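Local coordinates for protein mosquitocidal toxin (Bacillus sphaericus, PDB 2CB4) that probably transfers ADP-ribose to target proteins, this chain being the catalytic domain of a toxin that kills mosquitoes, at residues S28-L42 against I95-T109. The protein carries 1 engineered substitution. Sequence-based numbering, arbitrary orientation.
Sequences SLTWLMDMSSLLYQL and IPRVTNQNLSPVEDT
S28 and I95 start the contact with CA atoms 5.8 Å apart, and both chains run the same way from there: 28-42 passes through an inverse gamma turn centred on L29 into helix 36-44, whereas 95-109 is irregular loop. L29 meets P96 tip to tip, CD1 lying 3.9 Å from P96 CG, while the L29 and T99 side chains cross at about a right angle, CD2 reaching T99 CB at 4.1 Å. L29 CB and Q101 CB lie over opposite faces of the W31 ring, each displaced toward the rim; Q101 CB makes a CH-pi contact, 4.0 Å from the six-membered ring centroid and 19° off its normal. T99 O approaches the ring edge near its plane, 3.5 Å from CZ2. With CG anti to the backbone N (chi1 -166°) and the chain extended beyond it, Q101 runs across the six-membered ring of the indole until NE2 stands near W31 CE3 and the methyl of selenomethionine M35; its amide is turned 71° from the ring plane. Farther along, the poorly ordered L103 touches M35 SE and L38 CD2 through its CD2, 3.9 Å from the latter. L42 CD1 lies 3.7 Å from L103 O, and L42 CG 4.0 Å from T109 OG1. E107 of another subunit packs on W31, placing the indole at a subunit interface. Across 674 Å² of buried surface the segments share no hydrogen bonds, implying that van der Waals and CH-pi packing joins them.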
# COMPACT_ATOMS: atom_id res chain seq x y z
N SER A 28 -20.18 -22.88 12.82
CA SER A 28 -18.77 -22.61 12.64
C SER A 28 -18.60 -21.10 12.98
O SER A 28 -17.65 -20.72 13.66
CB SER A 28 -18.39 -22.85 11.18
OG SER A 28 -17.00 -22.89 11.13
N LEU A 29 -19.55 -20.25 12.54
CA LEU A 29 -19.55 -18.81 12.87
C LEU A 29 -20.19 -18.78 14.27
O LEU A 29 -21.40 -18.57 14.41
CB LEU A 29 -20.44 -18.04 11.88
CG LEU A 29 -20.07 -18.17 10.39
CD1 LEU A 29 -20.89 -17.20 9.52
CD2 LEU A 29 -18.56 -17.94 10.21
N THR A 30 -19.39 -19.10 15.28
CA THR A 30 -19.85 -19.22 16.67
C THR A 30 -20.56 -18.01 17.28
O THR A 30 -21.37 -18.16 18.18
CB THR A 30 -18.71 -19.68 17.59
OG1 THR A 30 -17.63 -18.75 17.49
CG2 THR A 30 -18.22 -21.08 17.17
N TRP A 31 -20.25 -16.83 16.78
CA TRP A 31 -20.88 -15.63 17.27
C TRP A 31 -22.38 -15.60 16.98
O TRP A 31 -23.12 -14.85 17.62
CB TRP A 31 -20.19 -14.38 16.72
CG TRP A 31 -19.87 -14.46 15.26
CD1 TRP A 31 -18.69 -14.88 14.69
CD2 TRP A 31 -20.73 -14.06 14.18
NE1 TRP A 31 -18.78 -14.77 13.32
CE2 TRP A 31 -20.02 -14.29 12.98
CE3 TRP A 31 -22.04 -13.57 14.10
CZ2 TRP A 31 -20.55 -14.02 11.73
CZ3 TRP A 31 -22.58 -13.31 12.86
CH2 TRP A 31 -21.84 -13.54 11.69
N LEU A 32 -22.84 -16.43 16.05
CA LEU A 32 -24.27 -16.49 15.71
C LEU A 32 -25.05 -17.19 16.81
O LEU A 32 -26.23 -16.92 17.01
CB LEU A 32 -24.46 -17.32 14.45
CG LEU A 32 -24.33 -16.66 13.09
CD1 LEU A 32 -24.80 -17.65 12.06
CD2 LEU A 32 -25.16 -15.38 13.05
N MSE A 33 -24.41 -18.15 17.47
CA MSE A 33 -25.08 -18.96 18.50
C MSE A 33 -25.75 -18.21 19.66
O MSE A 33 -26.70 -18.71 20.28
CB MSE A 33 -24.23 -20.13 18.98
CG MSE A 33 -23.55 -20.99 17.93
SE MSE A 33 -22.75 -22.51 18.76
CE MSE A 33 -21.65 -21.66 20.00
N ASP A 34 -25.25 -17.02 19.97
CA ASP A 34 -25.82 -16.23 21.07
C ASP A 34 -26.84 -15.20 20.57
O ASP A 34 -27.38 -14.40 21.35
CB ASP A 34 -24.71 -15.51 21.82
CG ASP A 34 -24.13 -16.34 22.96
OD1 ASP A 34 -24.38 -17.58 23.01
OD2 ASP A 34 -23.47 -15.73 23.83
N MSE A 35 -27.10 -15.21 19.26
CA MSE A 35 -28.01 -14.26 18.66
C MSE A 35 -29.11 -15.02 17.93
O MSE A 35 -29.59 -14.60 16.89
CB MSE A 35 -27.18 -13.29 17.83
CG MSE A 35 -26.95 -13.60 16.38
SE MSE A 35 -25.95 -12.20 15.54
CE MSE A 35 -24.78 -12.06 17.00
N SER A 36 -29.51 -16.14 18.53
CA SER A 36 -30.54 -17.00 17.98
C SER A 36 -31.85 -16.32 17.58
O SER A 36 -32.32 -16.46 16.45
CB SER A 36 -30.82 -18.17 18.94
OG SER A 36 -31.97 -18.90 18.52
N SER A 37 -32.45 -15.60 18.52
CA SER A 37 -33.73 -14.92 18.27
C SER A 37 -33.58 -13.83 17.24
O SER A 37 -34.41 -13.69 16.34
CB SER A 37 -34.30 -14.37 19.58
OG SER A 37 -34.99 -15.40 20.26
N LEU A 38 -32.52 -13.04 17.37
CA LEU A 38 -32.30 -11.99 16.41
C LEU A 38 -32.13 -12.59 14.99
O LEU A 38 -32.72 -12.09 14.02
CB LEU A 38 -31.10 -11.16 16.81
CG LEU A 38 -30.67 -10.24 15.67
CD1 LEU A 38 -31.89 -9.42 15.17
CD2 LEU A 38 -29.52 -9.35 16.09
N LEU A 39 -31.37 -13.68 14.89
CA LEU A 39 -31.13 -14.35 13.60
C LEU A 39 -32.42 -14.91 13.04
O LEU A 39 -32.70 -14.75 11.86
CB LEU A 39 -30.07 -15.47 13.73
CG LEU A 39 -29.77 -16.27 12.45
CD1 LEU A 39 -29.13 -15.38 11.39
CD2 LEU A 39 -28.94 -17.51 12.70
N TYR A 40 -33.22 -15.54 13.88
CA TYR A 40 -34.49 -16.09 13.43
C TYR A 40 -35.41 -14.99 12.88
O TYR A 40 -36.11 -15.18 11.88
CB TYR A 40 -35.17 -16.89 14.53
CG TYR A 40 -36.47 -17.46 14.06
CD1 TYR A 40 -36.53 -18.71 13.44
CD2 TYR A 40 -37.66 -16.73 14.18
CE1 TYR A 40 -37.72 -19.23 12.96
CE2 TYR A 40 -38.87 -17.25 13.70
CZ TYR A 40 -38.89 -18.49 13.09
OH TYR A 40 -40.08 -19.00 12.60
N GLN A 41 -35.40 -13.83 13.51
CA GLN A 41 -36.21 -12.71 13.03
C GLN A 41 -35.68 -12.23 11.69
O GLN A 41 -36.43 -12.05 10.74
CB GLN A 41 -36.16 -11.52 14.00
CG GLN A 41 -36.70 -11.84 15.37
CD GLN A 41 -38.22 -11.84 15.42
OE1 GLN A 41 -38.91 -12.44 14.56
NE2 GLN A 41 -38.77 -11.19 16.45
N LEU A 42 -34.38 -11.98 11.65
CA LEU A 42 -33.68 -11.52 10.46
C LEU A 42 -34.02 -12.40 9.24
O LEU A 42 -34.29 -11.91 8.16
CB LEU A 42 -32.19 -11.58 10.74
CG LEU A 42 -31.23 -10.53 10.22
CD1 LEU A 42 -31.89 -9.18 10.19
CD2 LEU A 42 -30.04 -10.50 11.13
N ILE A 95 -17.29 -23.99 6.72
CA ILE A 95 -17.43 -22.57 6.99
C ILE A 95 -18.21 -22.00 5.80
O ILE A 95 -17.97 -22.39 4.66
CB ILE A 95 -16.02 -21.90 7.12
CG1 ILE A 95 -15.24 -22.56 8.29
CG2 ILE A 95 -16.14 -20.37 7.33
CD1 ILE A 95 -13.77 -22.07 8.37
N PRO A 96 -19.18 -21.13 6.07
CA PRO A 96 -20.01 -20.58 4.99
C PRO A 96 -19.25 -19.62 4.07
O PRO A 96 -18.19 -19.09 4.43
CB PRO A 96 -21.12 -19.81 5.75
CG PRO A 96 -21.02 -20.23 7.14
CD PRO A 96 -19.64 -20.68 7.40
N ARG A 97 -19.81 -19.37 2.88
CA ARG A 97 -19.19 -18.43 1.95
C ARG A 97 -19.10 -17.01 2.51
O ARG A 97 -18.16 -16.30 2.19
CB ARG A 97 -19.87 -18.47 0.59
CG ARG A 97 -19.62 -19.80 -0.08
CD ARG A 97 -20.55 -19.98 -1.26
NE ARG A 97 -20.18 -19.08 -2.34
CZ ARG A 97 -21.01 -18.72 -3.32
NH1 ARG A 97 -22.26 -19.18 -3.38
NH2 ARG A 97 -20.57 -17.90 -4.25
N VAL A 98 -20.06 -16.61 3.35
CA VAL A 98 -20.03 -15.29 4.01
C VAL A 98 -19.69 -15.55 5.49
O VAL A 98 -20.35 -16.35 6.16
CB VAL A 98 -21.38 -14.56 3.87
CG1 VAL A 98 -21.40 -13.29 4.73
CG2 VAL A 98 -21.67 -14.22 2.42
N THR A 99 -18.63 -14.92 5.98
CA THR A 99 -18.16 -15.13 7.35
C THR A 99 -18.16 -13.88 8.25
O THR A 99 -17.88 -13.96 9.45
CB THR A 99 -16.71 -15.74 7.34
OG1 THR A 99 -15.81 -14.82 6.70
CG2 THR A 99 -16.68 -17.08 6.57
N ASN A 100 -18.46 -12.72 7.70
CA ASN A 100 -18.45 -11.49 8.49
C ASN A 100 -19.81 -11.13 9.09
O ASN A 100 -20.85 -11.42 8.50
CB ASN A 100 -17.92 -10.32 7.65
CG ASN A 100 -18.89 -9.92 6.54
OD1 ASN A 100 -19.11 -10.68 5.59
ND2 ASN A 100 -19.50 -8.74 6.67
N GLN A 101 -19.80 -10.48 10.26
CA GLN A 101 -21.07 -10.08 10.87
C GLN A 101 -21.77 -8.93 10.13
O GLN A 101 -21.17 -7.92 9.77
CB GLN A 101 -20.96 -9.80 12.36
CG GLN A 101 -22.35 -9.72 13.05
CD GLN A 101 -22.27 -9.53 14.56
OE1 GLN A 101 -22.24 -8.41 15.05
NE2 GLN A 101 -22.29 -10.64 15.30
N ASN A 102 -23.06 -9.12 9.86
CA ASN A 102 -23.86 -8.12 9.18
C ASN A 102 -25.33 -8.34 9.53
O ASN A 102 -26.02 -9.20 8.92
CB ASN A 102 -23.61 -8.16 7.67
CG ASN A 102 -24.42 -7.11 6.90
OD1 ASN A 102 -25.56 -6.81 7.24
ND2 ASN A 102 -23.82 -6.58 5.84
N LEU A 103 -25.80 -7.57 10.53
CA LEU A 103 -27.18 -7.63 11.05
C LEU A 103 -28.21 -6.87 10.19
O LEU A 103 -29.30 -6.51 10.66
CB LEU A 103 -27.23 -7.24 12.53
CG LEU A 103 -26.30 -8.05 13.45
CD1 LEU A 103 -26.23 -7.47 14.86
CD2 LEU A 103 -26.65 -9.53 13.48
N SER A 104 -27.84 -6.64 8.93
CA SER A 104 -28.68 -5.98 7.94
C SER A 104 -29.39 -7.06 7.10
O SER A 104 -28.91 -8.22 6.98
CB SER A 104 -27.85 -5.07 7.01
OG SER A 104 -27.10 -4.10 7.74
N PRO A 105 -30.55 -6.68 6.53
CA PRO A 105 -31.35 -7.59 5.71
C PRO A 105 -30.72 -7.86 4.33
O PRO A 105 -31.42 -8.18 3.35
CB PRO A 105 -32.70 -6.86 5.57
CG PRO A 105 -32.35 -5.38 5.70
CD PRO A 105 -31.05 -5.29 6.51
N VAL A 106 -29.39 -7.76 4.27
CA VAL A 106 -28.63 -8.01 3.05
C VAL A 106 -28.91 -9.46 2.61
O VAL A 106 -29.68 -10.19 3.26
CB VAL A 106 -27.10 -7.83 3.30
CG1 VAL A 106 -26.77 -6.37 3.50
CG2 VAL A 106 -26.66 -8.62 4.53
N GLU A 107 -28.27 -9.87 1.53
CA GLU A 107 -28.44 -11.23 1.02
C GLU A 107 -27.85 -12.32 1.93
O GLU A 107 -28.21 -13.49 1.80
CB GLU A 107 -27.83 -11.35 -0.38
CG GLU A 107 -28.57 -10.56 -1.46
CD GLU A 107 -30.03 -10.96 -1.60
OE1 GLU A 107 -30.27 -12.10 -2.05
OE2 GLU A 107 -30.92 -10.13 -1.27
N ASP A 108 -26.94 -11.94 2.83
CA ASP A 108 -26.27 -12.87 3.74
C ASP A 108 -27.19 -13.86 4.42
O ASP A 108 -26.85 -15.03 4.59
CB ASP A 108 -25.47 -12.13 4.81
CG ASP A 108 -24.39 -11.23 4.24
OD1 ASP A 108 -24.27 -11.13 2.99
OD2 ASP A 108 -23.65 -10.59 5.04
N THR A 109 -28.35 -13.37 4.85
CA THR A 109 -29.34 -14.18 5.58
C THR A 109 -30.57 -14.48 4.76
O THR A 109 -31.50 -15.08 5.26
CB THR A 109 -29.78 -13.51 6.91
OG1 THR A 109 -30.21 -12.16 6.66
CG2 THR A 109 -28.61 -13.47 7.88